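Local coordinates for protein acetyl-coa acetyltransferase (Zoogloea ramigera, PDB 2WL6) that catalyses the Claisen condensation of two acetyl-CoA molecules to acetoacetyl-CoA, as a biosynthetic thiolase of the polyhydroxybutyrate pathway, at residues S118-A126 / F137-K145. The protein carries 2 engineered substitutions. Sequence-based numbering, arbitrary orientation.
Sequences SMSMAPHCA and FKMIDTMIK
C125 and I140 form the hydrogen-bonded pair of a small antiparallel beta hairpin that projects from the thiolase fold. C125 N donates to I140 O at 2.6 Å. I140 N returns a bond to C125 O at 2.7 Å. The CA of H124 also faces I140 O, as a CA-H...O contact.

P123 O takes the next donor, T142 N, at 3.1 Å and an N-H...O angle of 160°. This bond ties the loop before strand 124-126 to the start of helix 142-148. With chi1 at 42°, T142 OG1 sits between the backbone N and the carbonyl carbon, on the side of P123. T142 OG1 thus also approaches P123 O, but at 2.4 Å the distance is too short to trust as a bond. D141 is the N-cap of the helix, and its OD1 accepts a weak capping bond from M143 N and forms a salt bridge with R129 of the second subunit.

H124 and D141 form the non-hydrogen-bonded pair. The imidazole lies obliquely across the D141 side chain, with H124 CD2 3.7 Å from D141 CB. Ring and carboxylate planes are 57° apart. NE2 of H124 is satisfied across an interface: it bonds with G135 O of the third subunit, whose F137 meets the ring edge-to-face. Replacing H124 with an alanine would probably leave G135 O without its NE2 partner and F137 of the third subunit without its ring contact.

Strand 124-126 pairs with a strand of the second subunit and F137 and M139 with one of the third, so the sheet runs on across both interfaces.

Apolar contacts close both ends. M119 CE meets M143 CG, the two side chains crossing at about a right angle. At the other end, A126 CB lies in the plane of the F137 ring, 3.9 Å from F137 CE1 at its edge.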
loop_
_atom_site.group_PDB
_atom_site.type_symbol
_atom_site.label_atom_id
_atom_site.label_comp_id
_atom_site.label_asym_id
_atom_site.label_seq_id
_atom_site.Cartn_x
_atom_site.Cartn_y
_atom_site.Cartn_z
ATOM N N SER A 118 13.634 1.624 16.290
ATOM C CA SER A 118 12.955 2.787 15.731
ATOM C C SER A 118 11.533 2.447 15.433
ATOM O O SER A 118 11.193 2.180 14.294
ATOM C CB SER A 118 13.606 3.213 14.419
ATOM O OG SER A 118 12.793 4.154 13.741
ATOM N N MET A 119 10.687 2.441 16.441
ATOM C CA MET A 119 9.295 2.106 16.215
ATOM C C MET A 119 8.607 3.075 15.236
ATOM O O MET A 119 7.628 2.731 14.562
ATOM C CB MET A 119 8.583 2.023 17.553
ATOM C CG MET A 119 9.327 1.080 18.449
ATOM S SD MET A 119 8.564 0.842 20.028
ATOM C CE MET A 119 7.121 -0.129 19.626
ATOM N N SER A 120 9.150 4.281 15.137
ATOM C CA SER A 120 8.589 5.276 14.237
ATOM C C SER A 120 8.848 4.910 12.782
ATOM O O SER A 120 8.049 5.241 11.902
ATOM C CB SER A 120 9.171 6.649 14.523
ATOM O OG SER A 120 8.852 7.065 15.827
ATOM N N MET A 121 9.975 4.273 12.503
ATOM C CA MET A 121 10.272 3.894 11.136
ATOM C C MET A 121 9.854 2.451 10.854
ATOM O O MET A 121 10.202 1.897 9.818
ATOM C CB MET A 121 11.746 4.080 10.845
ATOM C CG MET A 121 12.248 5.475 11.071
ATOM S SD MET A 121 12.059 6.489 9.596
ATOM C CE MET A 121 13.462 5.929 8.635
ATOM N N ALA A 122 9.106 1.826 11.759
ATOM C CA ALA A 122 8.544 0.507 11.473
ATOM C C ALA A 122 7.488 0.689 10.425
ATOM O O ALA A 122 6.702 1.602 10.528
ATOM C CB ALA A 122 7.951 -0.106 12.713
ATOM N N PRO A 123 7.475 -0.168 9.400
ATOM C CA PRO A 123 6.533 -0.089 8.267
ATOM C C PRO A 123 5.251 -0.912 8.405
ATOM O O PRO A 123 5.224 -1.873 9.164
ATOM C CB PRO A 123 7.347 -0.669 7.120
ATOM C CG PRO A 123 8.263 -1.653 7.775
ATOM C CD PRO A 123 8.547 -1.147 9.162
ATOM N N HIS A 124 4.199 -0.528 7.681
ATOM C CA HIS A 124 2.978 -1.346 7.545
ATOM C C HIS A 124 3.215 -2.316 6.397
ATOM O O HIS A 124 4.013 -2.025 5.522
ATOM C CB HIS A 124 1.807 -0.481 7.111
ATOM C CG HIS A 124 1.143 0.275 8.210
ATOM N ND1 HIS A 124 1.311 1.633 8.379
ATOM C CD2 HIS A 124 0.264 -0.119 9.159
ATOM C CE1 HIS A 124 0.581 2.036 9.406
ATOM N NE2 HIS A 124 -0.057 0.990 9.901
ATOM N N CYS A 125 2.503 -3.429 6.323
ATOM C CA CYS A 125 2.830 -4.356 5.247
ATOM C C CYS A 125 1.778 -5.413 4.990
ATOM O O CYS A 125 0.875 -5.610 5.802
ATOM C CB CYS A 125 4.149 -5.052 5.576
ATOM S SG CYS A 125 3.946 -6.449 6.704
ATOM N N ALA A 126 1.920 -6.107 3.863
ATOM C CA ALA A 126 1.030 -7.210 3.526
ATOM C C ALA A 126 1.688 -8.163 2.560
ATOM O O ALA A 126 2.597 -7.780 1.837
ATOM C CB ALA A 126 -0.271 -6.698 2.941
ATOM N N PHE A 137 -8.286 -5.686 1.623
ATOM C CA PHE A 137 -7.323 -6.407 2.506
ATOM C C PHE A 137 -6.539 -5.531 3.530
ATOM O O PHE A 137 -6.494 -4.299 3.417
ATOM C CB PHE A 137 -6.386 -7.332 1.699
ATOM C CG PHE A 137 -5.388 -6.606 0.841
ATOM C CD1 PHE A 137 -4.094 -6.424 1.274
ATOM C CD2 PHE A 137 -5.739 -6.125 -0.410
ATOM C CE1 PHE A 137 -3.154 -5.773 0.480
ATOM C CE2 PHE A 137 -4.806 -5.470 -1.208
ATOM C CZ PHE A 137 -3.506 -5.298 -0.755
ATOM N N LYS A 138 -5.930 -6.170 4.530
ATOM C CA LYS A 138 -5.244 -5.421 5.583
ATOM C C LYS A 138 -3.807 -5.027 5.236
ATOM O O LYS A 138 -3.122 -5.679 4.455
ATOM C CB LYS A 138 -5.258 -6.190 6.909
ATOM C CG LYS A 138 -6.631 -6.613 7.376
ATOM C CD LYS A 138 -6.620 -7.002 8.867
ATOM C CE LYS A 138 -6.897 -5.791 9.783
ATOM N NZ LYS A 138 -6.725 -6.078 11.243
ATOM N N MET A 139 -3.363 -3.942 5.838
ATOM C CA MET A 139 -1.964 -3.602 5.836
ATOM C C MET A 139 -1.526 -3.604 7.288
ATOM O O MET A 139 -1.785 -2.651 8.015
ATOM C CB MET A 139 -1.751 -2.226 5.226
ATOM C CG MET A 139 -1.856 -2.190 3.712
ATOM S SD MET A 139 -0.400 -2.922 2.950
ATOM C CE MET A 139 0.905 -1.736 3.309
ATOM N N ILE A 140 -0.879 -4.691 7.698
ATOM C CA ILE A 140 -0.485 -4.905 9.074
ATOM C C ILE A 140 0.629 -3.966 9.487
ATOM O O ILE A 140 1.539 -3.698 8.711
ATOM C CB ILE A 140 0.014 -6.335 9.268
ATOM C CG1 ILE A 140 -1.078 -7.351 8.915
ATOM C CG2 ILE A 140 0.426 -6.547 10.682
ATOM C CD1 ILE A 140 -2.397 -7.181 9.690
ATOM N N ASP A 141 0.537 -3.458 10.708
ATOM C CA ASP A 141 1.591 -2.639 11.284
ATOM C C ASP A 141 2.617 -3.567 11.896
ATOM O O ASP A 141 2.328 -4.234 12.878
ATOM C CB ASP A 141 0.976 -1.740 12.359
ATOM C CG ASP A 141 1.944 -0.736 12.894
ATOM O OD1 ASP A 141 3.165 -1.042 12.941
ATOM O OD2 ASP A 141 1.469 0.355 13.271
ATOM N N THR A 142 3.812 -3.633 11.334
ATOM C CA THR A 142 4.794 -4.564 11.884
ATOM C C THR A 142 5.106 -4.327 13.382
ATOM O O THR A 142 5.307 -5.274 14.141
ATOM C CB THR A 142 6.080 -4.626 11.065
ATOM O OG1 THR A 142 6.462 -3.311 10.678
ATOM C CG2 THR A 142 5.866 -5.469 9.828
ATOM N N MET A 143 5.125 -3.074 13.817
ATOM C CA MET A 143 5.377 -2.816 15.219
ATOM C C MET A 143 4.321 -3.548 16.057
ATOM O O MET A 143 4.638 -4.333 16.944
ATOM C CB MET A 143 5.303 -1.330 15.481
ATOM C CG MET A 143 5.163 -0.992 16.956
ATOM S SD MET A 143 4.673 0.713 17.243
ATOM C CE MET A 143 3.004 0.698 16.594
ATOM N N ILE A 144 3.050 -3.303 15.765
ATOM C CA ILE A 144 1.987 -3.943 16.533
ATOM C C ILE A 144 2.057 -5.456 16.350
ATOM O O ILE A 144 2.049 -6.202 17.317
ATOM C CB ILE A 144 0.562 -3.461 16.153
ATOM C CG1 ILE A 144 0.394 -1.967 16.406
ATOM C CG2 ILE A 144 -0.463 -4.207 16.969
ATOM C CD1 ILE A 144 0.238 -1.646 17.870
ATOM N N LYS A 145 2.153 -5.914 15.108
ATOM C CA LYS A 145 2.136 -7.346 14.845
ATOM C C LYS A 145 3.367 -8.030 15.418
ATOM O O LYS A 145 3.269 -9.102 16.013
ATOM C CB LYS A 145 2.033 -7.614 13.340
ATOM C CG LYS A 145 1.961 -9.091 12.981
ATOM C CD LYS A 145 0.888 -9.755 13.781
ATOM C CE LYS A 145 0.412 -11.033 13.151
ATOM N NZ LYS A 145 -0.840 -11.458 13.830
#